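PDB 6J3A: gamma-glutamyltranspeptidase from Streptomyces lincolnensis, which probably catalyses gamma-glutamyl transfer or hydrolysis, or a related reaction, as an LmbA-like homologue in the Ntn-hydrolase clan. Local coordinates for residues A83-A88 and N471-G476; L95-G100 and Y548-R553; G274-G279 and P479-T484; L364-D369 and W464-L469; L460-L465 and P544-P549. One frame throughout, in Å; residues are numbered along the deposited sequence.

All five contacts tie loops together, four of them drawing on the long irregular run between strands 454-455 and 486-490. Contact 5 is the hub. It shares Y548 and P549 with contact 2, whose centre is only about 5 Å from its own, and W464 and L465 with contact 4, about 10 Å away centre to centre. R550 of contact 2 bonds to backbone oxygens of T463 and G545 in contact 5. N471 joins contact 1 to contacts 3 and 5, through R480 N and M462 O. Contact 3 lies deepest, about 9 Å from the chain's centre, while contacts 1 and 4 lie about 22 and 23 Å out.

Contact 1: residues A83-A88 and N471-G476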
# COMPACT_ATOMS: atom_id res chain seq x y z
N ALA A 83 0.63 29.88 32.50
CA ALA A 83 0.37 30.46 33.82
C ALA A 83 -0.49 31.74 33.80
O ALA A 83 -1.31 31.95 34.71
CB ALA A 83 1.69 30.71 34.53
N GLY A 84 -0.33 32.57 32.76
CA GLY A 84 -1.13 33.80 32.59
C GLY A 84 -2.39 33.72 31.73
O GLY A 84 -3.00 34.75 31.39
N ALA A 85 -2.82 32.50 31.40
CA ALA A 85 -3.91 32.30 30.46
C ALA A 85 -5.21 32.09 31.19
O ALA A 85 -5.71 30.98 31.26
CB ALA A 85 -3.61 31.11 29.56
N THR A 86 -5.74 33.18 31.74
CA THR A 86 -6.96 33.11 32.55
C THR A 86 -8.17 33.50 31.72
O THR A 86 -8.06 34.20 30.72
CB THR A 86 -6.86 34.01 33.79
OG1 THR A 86 -6.75 35.38 33.39
CG2 THR A 86 -5.64 33.63 34.64
N VAL A 87 -9.34 33.02 32.15
CA VAL A 87 -10.60 33.47 31.58
C VAL A 87 -10.71 34.98 31.71
O VAL A 87 -11.19 35.65 30.80
CB VAL A 87 -11.82 32.81 32.26
CG1 VAL A 87 -13.13 33.51 31.87
CG2 VAL A 87 -11.89 31.34 31.88
N ALA A 88 -10.27 35.52 32.85
CA ALA A 88 -10.35 36.96 33.10
C ALA A 88 -9.54 37.75 32.07
O ALA A 88 -10.05 38.67 31.42
CB ALA A 88 -9.86 37.28 34.51
N ASN A 471 -14.02 22.14 31.56
CA ASN A 471 -13.18 22.63 30.44
C ASN A 471 -13.06 24.18 30.36
O ASN A 471 -12.92 24.75 29.27
CB ASN A 471 -13.73 22.08 29.11
CG ASN A 471 -12.76 22.23 27.95
OD1 ASN A 471 -11.54 22.14 28.12
ND2 ASN A 471 -13.30 22.44 26.75
N SER A 472 -13.11 24.85 31.51
CA SER A 472 -12.84 26.28 31.63
C SER A 472 -11.38 26.47 31.36
O SER A 472 -10.57 25.69 31.85
CB SER A 472 -13.12 26.79 33.05
OG SER A 472 -14.51 26.90 33.32
N LEU A 473 -11.03 27.51 30.59
CA LEU A 473 -9.63 27.83 30.34
C LEU A 473 -8.94 28.04 31.68
O LEU A 473 -9.36 28.89 32.47
CB LEU A 473 -9.50 29.08 29.47
CG LEU A 473 -8.08 29.63 29.28
CD1 LEU A 473 -7.17 28.59 28.62
CD2 LEU A 473 -8.09 30.92 28.48
N THR A 474 -7.92 27.25 31.96
CA THR A 474 -7.32 27.23 33.28
C THR A 474 -5.80 27.09 33.20
O THR A 474 -5.30 26.15 32.58
CB THR A 474 -7.91 26.10 34.16
OG1 THR A 474 -9.34 26.19 34.17
CG2 THR A 474 -7.41 26.21 35.59
N PRO A 475 -5.05 28.02 33.83
CA PRO A 475 -3.58 27.92 33.91
C PRO A 475 -3.10 26.57 34.44
O PRO A 475 -3.63 26.10 35.43
CB PRO A 475 -3.20 29.03 34.89
CG PRO A 475 -4.30 30.02 34.78
CD PRO A 475 -5.55 29.27 34.44
N GLY A 476 -2.13 25.97 33.76
CA GLY A 476 -1.54 24.69 34.17
C GLY A 476 -2.38 23.46 33.89
O GLY A 476 -2.09 22.36 34.38
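L473 and P475 press their carbon surfaces against the backbone carbonyls and small side chains of A83-V87. The leucine begins at CB, which lies 4.1 Å from V87 CG2 as the two side chains pass in opposite directions. With CG anti to the backbone N (chi1 173°), the branch is carried over the turn at A85, and L473 CG comes within 3.4 Å of A85 O. Both methyls close round the same atom, L473 CD1 at 3.8 Å and CD2 at 3.7 Å from A85 O. More loosely, CD1 nears the methyl group of A85 and CD2 the carbonyl oxygen of T86. The fork thus sits astride the carbonyl oxygen of A85, a residue small enough to let it approach. Y90 and L465 also touch L473.

P475 packs in the same manner at the more exposed end. Its CB stands 3.5 Å from A83 O, and its CG meets T86 CG2 at 3.9 Å, using the threonine's methyl while the hydroxyl is engaged elsewhere. Between these two residues, T474 OG1 turns back to donate to S472 O (2.7 Å) from above the carbonyl plane.

The loop backbones run roughly antiparallel without forming a sheet. Contact is made instead at a helix entrance: A85 centres an inverse gamma turn, and T86 is the N-cap of helix 87-92, its OG1 accepting from H89 N.

Contact 2: residues L95-G100 and Y548-R553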
# COMPACT_ATOMS: atom_id res chain seq x y z
N LEU A 95 -12.99 39.22 24.27
CA LEU A 95 -13.19 37.95 23.60
C LEU A 95 -14.27 37.16 24.33
O LEU A 95 -14.34 37.17 25.56
CB LEU A 95 -11.88 37.15 23.57
CG LEU A 95 -10.75 37.73 22.69
CD1 LEU A 95 -9.40 37.06 22.96
CD2 LEU A 95 -11.09 37.65 21.20
N ASP A 96 -15.12 36.50 23.55
CA ASP A 96 -16.11 35.56 24.10
C ASP A 96 -15.66 34.11 23.94
O ASP A 96 -15.93 33.27 24.79
CB ASP A 96 -17.47 35.78 23.44
CG ASP A 96 -18.21 36.97 24.03
OD1 ASP A 96 -17.58 37.84 24.68
OD2 ASP A 96 -19.44 37.02 23.84
N LEU A 97 -14.99 33.83 22.82
CA LEU A 97 -14.39 32.54 22.55
C LEU A 97 -12.89 32.72 22.43
O LEU A 97 -12.41 33.82 22.11
CB LEU A 97 -14.93 31.99 21.23
CG LEU A 97 -16.44 31.82 21.14
CD1 LEU A 97 -16.91 31.72 19.70
CD2 LEU A 97 -16.88 30.60 21.94
N VAL A 98 -12.15 31.65 22.69
CA VAL A 98 -10.72 31.64 22.39
C VAL A 98 -10.58 31.66 20.87
O VAL A 98 -11.28 30.92 20.18
CB VAL A 98 -10.03 30.40 22.97
CG1 VAL A 98 -8.57 30.32 22.51
CG2 VAL A 98 -10.09 30.41 24.49
N PRO A 99 -9.68 32.51 20.34
CA PRO A 99 -9.53 32.56 18.89
C PRO A 99 -9.04 31.26 18.24
O PRO A 99 -8.30 30.49 18.86
CB PRO A 99 -8.47 33.66 18.69
CG PRO A 99 -8.50 34.48 19.93
CD PRO A 99 -8.91 33.56 21.03
N GLY A 100 -9.47 31.03 17.00
CA GLY A 100 -9.01 29.89 16.21
C GLY A 100 -7.54 29.97 15.82
O GLY A 100 -6.92 28.95 15.53
N TYR A 548 -13.12 26.66 17.07
CA TYR A 548 -13.62 28.02 16.85
C TYR A 548 -14.24 28.08 15.47
O TYR A 548 -13.57 27.65 14.53
CB TYR A 548 -12.46 29.01 16.92
CG TYR A 548 -12.82 30.43 16.57
CD1 TYR A 548 -13.29 31.29 17.55
CD2 TYR A 548 -12.71 30.90 15.27
CE1 TYR A 548 -13.65 32.59 17.24
CE2 TYR A 548 -13.06 32.21 14.95
CZ TYR A 548 -13.53 33.05 15.95
OH TYR A 548 -13.88 34.36 15.69
N PRO A 549 -15.46 28.60 15.28
CA PRO A 549 -16.31 29.31 16.27
C PRO A 549 -17.33 28.47 17.10
O PRO A 549 -18.30 29.04 17.62
CB PRO A 549 -17.08 30.29 15.36
CG PRO A 549 -17.31 29.49 14.12
CD PRO A 549 -16.10 28.60 13.95
N ARG A 550 -17.12 27.16 17.20
CA ARG A 550 -17.84 26.30 18.17
C ARG A 550 -19.36 26.19 18.00
O ARG A 550 -20.10 26.10 18.99
CB ARG A 550 -17.59 26.72 19.64
CG ARG A 550 -16.17 27.09 20.03
CD ARG A 550 -15.27 25.88 20.08
NE ARG A 550 -15.57 24.94 21.16
CZ ARG A 550 -15.04 24.95 22.38
NH1 ARG A 550 -14.17 25.88 22.76
NH2 ARG A 550 -15.39 23.99 23.24
N GLY A 551 -19.86 26.18 16.77
CA GLY A 551 -21.29 25.92 16.59
C GLY A 551 -21.69 24.45 16.78
O GLY A 551 -20.84 23.56 16.96
N MET A 552 -22.99 24.20 16.80
CA MET A 552 -23.55 22.85 16.64
C MET A 552 -24.62 22.83 15.55
O MET A 552 -25.22 23.86 15.24
CB MET A 552 -24.11 22.34 17.97
CG MET A 552 -25.60 22.47 18.24
SD MET A 552 -26.01 21.80 19.86
CE MET A 552 -27.23 20.56 19.41
N ARG A 553 -24.85 21.65 14.97
CA ARG A 553 -25.86 21.48 13.93
C ARG A 553 -26.89 20.45 14.40
O ARG A 553 -26.64 19.25 14.30
CB ARG A 553 -25.20 21.06 12.62
CG ARG A 553 -24.21 22.09 12.07
CD ARG A 553 -23.13 21.47 11.19
NE ARG A 553 -23.44 21.49 9.75
CZ ARG A 553 -23.23 20.49 8.87
NH1 ARG A 553 -22.73 19.31 9.24
NH2 ARG A 553 -23.56 20.66 7.59
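The ring of Y548 lays one face on the backbone of P99 and G100, and here the packing is closest. G100 N lies over that face, 3.4 Å from Y548 CG, with P99 CA above it too. V98 O approaches obliquely to 3.3 Å from Y548 CD1. Glycine suits position 100 because a beta carbon there would fall almost on the ring. The amide of G100 does not spend its hydrogen on the aromatic face; it bonds to T236 OG1. Y548 takes up its place with CG anti to the backbone N (chi1 174°), which swings the ring out toward the other loop.

The opposite face of the ring is covered by its own neighbour. P549 follows a cis peptide bond, and its CB stands 4.3 Å above the plane of the Y548 ring, over the centre. This is the familiar aromatic-proline pairing of a cis-proline turn, and it helps to fix the tyrosine between a proline and a glycine backbone. The turn belongs to the loop between strands 538-540 and 556-560.

At the ring's edge the contacts are longer, and P549 beside them is exposed to solvent. L97 meets this edge with its CB, 4.1 Å from Y548 CD1, then sends CD1 to P549 O (3.7 Å) and CD2 to R550 CG (4.1 Å). These are contacts at van der Waals range, two between carbons and one from a methyl to a carbonyl oxygen. R550 offers L97 only the methylene part of its chain, bent at chi2 and chi3, while its NE and NH1 bond to G545 O and T463 O.

Contact 3: residues G274-G279 and P479-T484; sequences GPWSQG and PRTTLT
W276 and Q278 hold T481 between them by its two backbone polar atoms, in a single beta bridge centred on S277 and T481. T481 N donates to W276 O at 3.1 Å in a nearly straight bond (166°). Q278 N donates to T481 O at 2.9 Å, approaching nearly along the carbonyl direction. W276 O also receives a CA-H contact from R480.

S277 is the second polar centre. Its chi1 of 78° sets OG between the backbone N and the carbonyl carbon, where it can work in both directions: S277 OG donates to G274 O (2.8 Å) and accepts from G279 N (2.8 Å), the latter a capping bond ahead of helix 280-288. G274 O is gripped twice, since S277 N closes a type I turn onto it at 2.7 Å. With an alanine here in place of the serine, G279 N would probably lose its acceptor and G274 O one of its two donors, so that the turn before the helix would be less firmly set.

The threonines divide their labour. T481 packs its CG2 3.9 Å from W276 CZ3, and its hydroxyl is hydrogen-bonded to Q78; T484 keeps OG1 for K272 and D507, while its CG2 crosses the Q278 chain, 3.8 Å from CG. W276 NE1 is satisfied by E258, and R480 NH1 forms a salt bridge with E317.

The bridge thus joins the link from strand 268-272 to helix 280-288 with the lead-in to strand 486-490, and helix 506-519 packs on Q278, L483 and T484.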
# COMPACT_ATOMS: atom_id res chain seq x y z
N GLY A 274 -7.30 9.40 29.02
CA GLY A 274 -8.22 9.93 30.04
C GLY A 274 -9.06 11.12 29.60
O GLY A 274 -8.80 11.71 28.55
N PRO A 275 -10.06 11.51 30.42
CA PRO A 275 -11.09 12.49 30.00
C PRO A 275 -10.62 13.94 29.80
O PRO A 275 -11.43 14.78 29.40
CB PRO A 275 -12.13 12.40 31.12
CG PRO A 275 -11.36 11.95 32.31
CD PRO A 275 -10.08 11.29 31.87
N TRP A 276 -9.34 14.22 30.06
CA TRP A 276 -8.68 15.42 29.49
C TRP A 276 -8.61 15.37 27.94
O TRP A 276 -8.40 16.40 27.29
CB TRP A 276 -7.27 15.65 30.09
CG TRP A 276 -6.36 14.47 29.95
CD1 TRP A 276 -6.16 13.50 30.88
CD2 TRP A 276 -5.54 14.13 28.82
NE1 TRP A 276 -5.27 12.56 30.41
CE2 TRP A 276 -4.87 12.92 29.15
CE3 TRP A 276 -5.31 14.71 27.57
CZ2 TRP A 276 -3.98 12.29 28.27
CZ3 TRP A 276 -4.41 14.08 26.68
CH2 TRP A 276 -3.76 12.89 27.04
N SER A 277 -8.74 14.18 27.36
CA SER A 277 -9.06 14.01 25.95
C SER A 277 -10.55 13.70 25.79
O SER A 277 -11.23 13.48 26.78
CB SER A 277 -8.22 12.88 25.36
OG SER A 277 -8.75 11.61 25.73
N GLN A 278 -11.04 13.66 24.56
CA GLN A 278 -12.37 13.08 24.29
C GLN A 278 -12.37 11.55 24.32
O GLN A 278 -13.43 10.93 24.12
CB GLN A 278 -12.92 13.56 22.93
CG GLN A 278 -12.19 13.03 21.69
CD GLN A 278 -12.93 13.27 20.38
OE1 GLN A 278 -12.31 13.47 19.34
NE2 GLN A 278 -14.26 13.24 20.41
N GLY A 279 -11.20 10.94 24.54
CA GLY A 279 -11.02 9.48 24.46
C GLY A 279 -12.15 8.65 25.03
O GLY A 279 -12.71 7.78 24.34
N PRO A 479 -6.23 21.71 27.69
CA PRO A 479 -7.55 21.85 27.10
C PRO A 479 -8.14 20.47 26.82
O PRO A 479 -7.41 19.46 26.73
CB PRO A 479 -7.28 22.60 25.80
CG PRO A 479 -5.89 22.19 25.43
CD PRO A 479 -5.16 21.97 26.71
N ARG A 480 -9.45 20.45 26.66
CA ARG A 480 -10.15 19.23 26.33
C ARG A 480 -9.88 18.90 24.86
O ARG A 480 -10.47 19.49 23.96
CB ARG A 480 -11.63 19.40 26.59
CG ARG A 480 -12.39 18.10 26.71
CD ARG A 480 -13.32 17.95 25.54
NE ARG A 480 -14.49 18.81 25.67
CZ ARG A 480 -15.16 19.37 24.66
NH1 ARG A 480 -16.23 20.11 24.93
NH2 ARG A 480 -14.77 19.21 23.39
N THR A 481 -8.98 17.94 24.64
CA THR A 481 -8.36 17.73 23.31
C THR A 481 -9.09 16.64 22.51
O THR A 481 -9.54 15.64 23.08
CB THR A 481 -6.85 17.44 23.46
OG1 THR A 481 -6.21 17.50 22.18
CG2 THR A 481 -6.56 16.09 24.11
N THR A 482 -9.22 16.86 21.19
CA THR A 482 -9.89 15.89 20.30
C THR A 482 -9.05 14.65 19.98
O THR A 482 -9.58 13.63 19.53
CB THR A 482 -10.34 16.53 18.97
OG1 THR A 482 -9.28 17.31 18.43
CG2 THR A 482 -11.57 17.39 19.20
N LEU A 483 -7.75 14.74 20.24
CA LEU A 483 -6.77 13.71 19.89
C LEU A 483 -6.98 12.47 20.74
O LEU A 483 -6.89 12.53 21.96
CB LEU A 483 -5.36 14.24 20.09
CG LEU A 483 -5.09 15.64 19.50
CD1 LEU A 483 -3.60 15.96 19.59
CD2 LEU A 483 -5.63 15.82 18.08
N THR A 484 -7.23 11.34 20.08
CA THR A 484 -7.71 10.16 20.76
C THR A 484 -7.34 8.85 20.06
O THR A 484 -8.17 8.25 19.36
CB THR A 484 -9.23 10.26 21.02
OG1 THR A 484 -9.68 9.05 21.62
CG2 THR A 484 -10.02 10.55 19.74

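Contact 4: residues L364-D369 and W464-L469; sequences LSAHAD and WLEEGL
An ST turn led by S365 sits on the indole of W464. S365 OG accepts from H367 N at 2.9 Å, and in this turn both S365 CB and OG face the ring. S365 CB stands 3.6 Å from the centroid of the five-membered ring and only 10° off its normal, a CH-pi contact, while OG lies over the same face nearer the six-membered ring. A serine suits the place because it is small enough to lie close on the indole and still bonds back to its own turn. On the opposite face W464 meets R550 in a cation-pi pair, and W464 NE1 bonds to E317, so the ring is held from both faces and at its nitrogen.

H367 continues along the indole. Its CB comes to 3.5 Å from W464 CZ3, but the imidazole, almost parallel to the six-membered ring, is displaced from it, with centroids 5.8 Å apart, so there is little stacking. L469 packs its CD1 against S365, 4.1 Å from CB.

The polar link is made by E466, whose extended chain, CG anti to the backbone N (chi1 -174°), reaches across to the turn. E466 OE1 accepts from A366 N at 2.9 Å and 175°, using the lone pair on the side of its other oxygen, so a backbone amide of the turn is matched by a carboxylate. E466 OE2 takes a hydrogen from a water molecule at 2.6 Å, and the same water gives its other hydrogen to L364 O at 2.9 Å.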
# COMPACT_ATOMS: atom_id res chain seq x y z
N LEU A 364 -23.41 23.53 31.79
CA LEU A 364 -22.98 23.67 30.42
C LEU A 364 -22.45 25.08 30.19
O LEU A 364 -22.83 26.02 30.89
CB LEU A 364 -24.16 23.40 29.48
CG LEU A 364 -24.61 21.95 29.27
CD1 LEU A 364 -25.98 21.91 28.58
CD2 LEU A 364 -23.58 21.18 28.47
N SER A 365 -21.58 25.22 29.20
CA SER A 365 -21.15 26.54 28.74
C SER A 365 -22.32 27.32 28.15
O SER A 365 -23.24 26.75 27.57
CB SER A 365 -20.03 26.43 27.69
OG SER A 365 -20.19 27.35 26.62
N ALA A 366 -22.25 28.64 28.30
CA ALA A 366 -23.26 29.56 27.77
C ALA A 366 -23.39 29.45 26.24
O ALA A 366 -24.48 29.66 25.69
CB ALA A 366 -22.93 30.98 28.17
N HIS A 367 -22.29 29.09 25.57
CA HIS A 367 -22.25 28.84 24.12
C HIS A 367 -22.76 27.47 23.62
O HIS A 367 -22.80 27.22 22.40
CB HIS A 367 -20.81 28.99 23.65
CG HIS A 367 -20.32 30.40 23.68
ND1 HIS A 367 -19.68 30.94 24.78
CD2 HIS A 367 -20.38 31.38 22.76
CE1 HIS A 367 -19.36 32.20 24.52
NE2 HIS A 367 -19.78 32.49 23.30
N ALA A 368 -23.13 26.58 24.54
CA ALA A 368 -23.52 25.21 24.20
C ALA A 368 -24.85 25.07 23.44
O ALA A 368 -25.12 24.02 22.86
CB ALA A 368 -23.54 24.35 25.46
N ASP A 369 -25.67 26.11 23.45
CA ASP A 369 -26.92 26.16 22.66
C ASP A 369 -26.76 26.72 21.22
O ASP A 369 -27.67 26.58 20.40
CB ASP A 369 -28.02 26.94 23.42
CG ASP A 369 -27.55 28.31 23.94
OD1 ASP A 369 -26.39 28.71 23.68
OD2 ASP A 369 -28.34 28.99 24.63
N TRP A 464 -13.23 26.86 27.25
CA TRP A 464 -14.26 27.88 27.34
C TRP A 464 -13.81 29.09 28.14
O TRP A 464 -13.18 28.95 29.19
CB TRP A 464 -15.49 27.30 28.01
CG TRP A 464 -16.19 26.26 27.22
CD1 TRP A 464 -16.39 24.96 27.57
CD2 TRP A 464 -16.83 26.44 25.95
NE1 TRP A 464 -17.11 24.31 26.60
CE2 TRP A 464 -17.40 25.19 25.59
CE3 TRP A 464 -16.99 27.53 25.09
CZ2 TRP A 464 -18.12 25.00 24.40
CZ3 TRP A 464 -17.71 27.34 23.90
CH2 TRP A 464 -18.26 26.08 23.57
N LEU A 465 -14.16 30.28 27.63
CA LEU A 465 -13.97 31.54 28.35
C LEU A 465 -15.15 31.79 29.30
O LEU A 465 -16.01 32.64 29.07
CB LEU A 465 -13.80 32.69 27.37
CG LEU A 465 -12.61 32.59 26.41
CD1 LEU A 465 -12.50 33.86 25.59
CD2 LEU A 465 -11.29 32.35 27.15
N GLU A 466 -15.15 31.04 30.40
CA GLU A 466 -16.25 31.01 31.35
C GLU A 466 -15.77 30.17 32.51
O GLU A 466 -15.29 29.06 32.30
CB GLU A 466 -17.48 30.36 30.73
CG GLU A 466 -18.74 30.41 31.58
CD GLU A 466 -19.98 29.97 30.81
OE1 GLU A 466 -19.91 29.78 29.58
OE2 GLU A 466 -21.05 29.81 31.43
N GLU A 467 -15.90 30.70 33.72
CA GLU A 467 -15.42 30.02 34.92
C GLU A 467 -16.35 28.91 35.40
O GLU A 467 -17.52 28.84 35.00
CB GLU A 467 -15.16 31.04 36.04
CG GLU A 467 -13.93 31.91 35.85
CD GLU A 467 -12.60 31.17 36.04
OE1 GLU A 467 -11.56 31.85 36.17
OE2 GLU A 467 -12.57 29.92 36.07
N GLY A 468 -15.80 28.04 36.24
CA GLY A 468 -16.55 27.03 36.97
C GLY A 468 -16.91 25.76 36.21
O GLY A 468 -17.74 24.99 36.69
N LEU A 469 -16.29 25.53 35.05
CA LEU A 469 -16.62 24.36 34.20
C LEU A 469 -15.44 23.39 34.12
O LEU A 469 -14.29 23.82 34.31
CB LEU A 469 -17.01 24.80 32.80
CG LEU A 469 -18.08 25.88 32.63
CD1 LEU A 469 -17.96 26.47 31.24
CD2 LEU A 469 -19.48 25.32 32.84
O HOH W 1 -23.40 28.72 31.62

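Contact 5: residues L460-L465 and P544-P549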
# COMPACT_ATOMS: atom_id res chain seq x y z
N LEU A 460 -5.73 25.57 22.81
CA LEU A 460 -6.56 26.31 23.79
C LEU A 460 -7.89 26.79 23.22
O LEU A 460 -8.79 27.15 23.98
CB LEU A 460 -5.80 27.49 24.40
CG LEU A 460 -4.49 27.13 25.11
CD1 LEU A 460 -3.82 28.37 25.68
CD2 LEU A 460 -4.73 26.14 26.22
N GLN A 461 -8.04 26.77 21.90
CA GLN A 461 -9.31 27.09 21.26
C GLN A 461 -10.48 26.23 21.71
O GLN A 461 -11.63 26.64 21.57
CB GLN A 461 -9.18 27.05 19.73
CG GLN A 461 -9.30 25.69 19.08
CD GLN A 461 -9.20 25.80 17.58
OE1 GLN A 461 -10.18 26.11 16.90
NE2 GLN A 461 -8.00 25.58 17.05
N MET A 462 -10.18 25.05 22.24
CA MET A 462 -11.19 24.10 22.67
C MET A 462 -11.71 24.30 24.10
O MET A 462 -12.72 23.70 24.47
CB MET A 462 -10.63 22.69 22.51
CG MET A 462 -10.06 22.44 21.11
SD MET A 462 -9.94 20.71 20.67
CE MET A 462 -9.69 20.87 18.92
N THR A 463 -11.04 25.14 24.88
CA THR A 463 -11.51 25.52 26.21
C THR A 463 -12.65 26.53 26.10
O THR A 463 -12.97 27.02 25.02
CB THR A 463 -10.40 26.18 27.03
OG1 THR A 463 -9.96 27.36 26.35
CG2 THR A 463 -9.23 25.24 27.21
N TRP A 464 -13.23 26.86 27.25
CA TRP A 464 -14.26 27.88 27.34
C TRP A 464 -13.81 29.09 28.14
O TRP A 464 -13.18 28.95 29.19
CB TRP A 464 -15.49 27.30 28.01
CG TRP A 464 -16.19 26.26 27.22
CD1 TRP A 464 -16.39 24.96 27.57
CD2 TRP A 464 -16.83 26.44 25.95
NE1 TRP A 464 -17.11 24.31 26.60
CE2 TRP A 464 -17.40 25.19 25.59
CE3 TRP A 464 -16.99 27.53 25.09
CZ2 TRP A 464 -18.12 25.00 24.40
CZ3 TRP A 464 -17.71 27.34 23.90
CH2 TRP A 464 -18.26 26.08 23.57
N LEU A 465 -14.16 30.28 27.63
CA LEU A 465 -13.97 31.54 28.35
C LEU A 465 -15.15 31.79 29.30
O LEU A 465 -16.01 32.64 29.07
CB LEU A 465 -13.80 32.69 27.37
CG LEU A 465 -12.61 32.59 26.41
CD1 LEU A 465 -12.50 33.86 25.59
CD2 LEU A 465 -11.29 32.35 27.15
N PRO A 544 -21.90 20.79 20.42
CA PRO A 544 -20.98 21.91 20.14
C PRO A 544 -19.58 21.44 19.73
O PRO A 544 -18.94 20.67 20.46
CB PRO A 544 -20.91 22.66 21.48
CG PRO A 544 -21.36 21.68 22.49
CD PRO A 544 -22.36 20.80 21.81
N GLY A 545 -19.13 21.91 18.56
CA GLY A 545 -17.83 21.52 18.03
C GLY A 545 -16.68 22.01 18.89
O GLY A 545 -16.81 23.02 19.59
N SER A 546 -15.57 21.28 18.85
CA SER A 546 -14.36 21.64 19.58
C SER A 546 -13.60 22.87 19.02
O SER A 546 -12.83 23.50 19.76
CB SER A 546 -13.41 20.44 19.66
OG SER A 546 -13.89 19.49 20.60
N PHE A 547 -13.84 23.21 17.75
CA PHE A 547 -13.09 24.23 17.01
C PHE A 547 -13.84 25.55 16.88
O PHE A 547 -15.05 25.54 16.60
CB PHE A 547 -12.76 23.72 15.60
CG PHE A 547 -11.90 22.50 15.60
CD1 PHE A 547 -10.52 22.61 15.78
CD2 PHE A 547 -12.46 21.24 15.43
CE1 PHE A 547 -9.72 21.48 15.79
CE2 PHE A 547 -11.66 20.11 15.44
CZ PHE A 547 -10.29 20.22 15.63
N TYR A 548 -13.12 26.66 17.07
CA TYR A 548 -13.62 28.02 16.85
C TYR A 548 -14.24 28.08 15.47
O TYR A 548 -13.57 27.65 14.53
CB TYR A 548 -12.46 29.01 16.92
CG TYR A 548 -12.82 30.43 16.57
CD1 TYR A 548 -13.29 31.29 17.55
CD2 TYR A 548 -12.71 30.90 15.27
CE1 TYR A 548 -13.65 32.59 17.24
CE2 TYR A 548 -13.06 32.21 14.95
CZ TYR A 548 -13.53 33.05 15.95
OH TYR A 548 -13.88 34.36 15.69
N PRO A 549 -15.46 28.60 15.28
CA PRO A 549 -16.31 29.31 16.27
C PRO A 549 -17.33 28.47 17.10
O PRO A 549 -18.30 29.04 17.62
CB PRO A 549 -17.08 30.29 15.36
CG PRO A 549 -17.31 29.49 14.12
CD PRO A 549 -16.10 28.60 13.95
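Q461 and M462 approach F547 from different directions, the amide toward its edge and the thioether above its face. The amide plane of Q461 stands 89° from the ring, with OE1 near the ring plane, 3.7 Å from F547 CD1. That oxygen is aimed past the ring: Q461 OE1 accepts from Y548 N at 3.0 Å, in the carbonyl plane and on a lone pair. CG between the backbone N and the carbonyl carbon (chi1 84°), with an extended chain beyond, carries the amide across, and Q461 NE2 bonds back to T458 O. A glutamine fits because one flat group serves a donor and an acceptor. A leucine here would probably leave Y548 N without its acceptor and allow the F547-Y548 backbone to drift.

M462 extends beside F547 in the same sense. Its sulfur is 5.2 Å from the ring centroid and 20° off the normal, a Met-aromatic contact. The same sulfur is 3.6 Å from S546 CB, and nearer the backbone M462 CG is 3.3 Å from S546 O, which also takes a CA-H contact from M462.

The 3-10 turn ending at M462 is thereby fixed to the loop leading from strand 538-540 toward strand 556-560. Helix 87-92 packs through Y90 on L460 and L465, and helix 299-319 on P544 and S546.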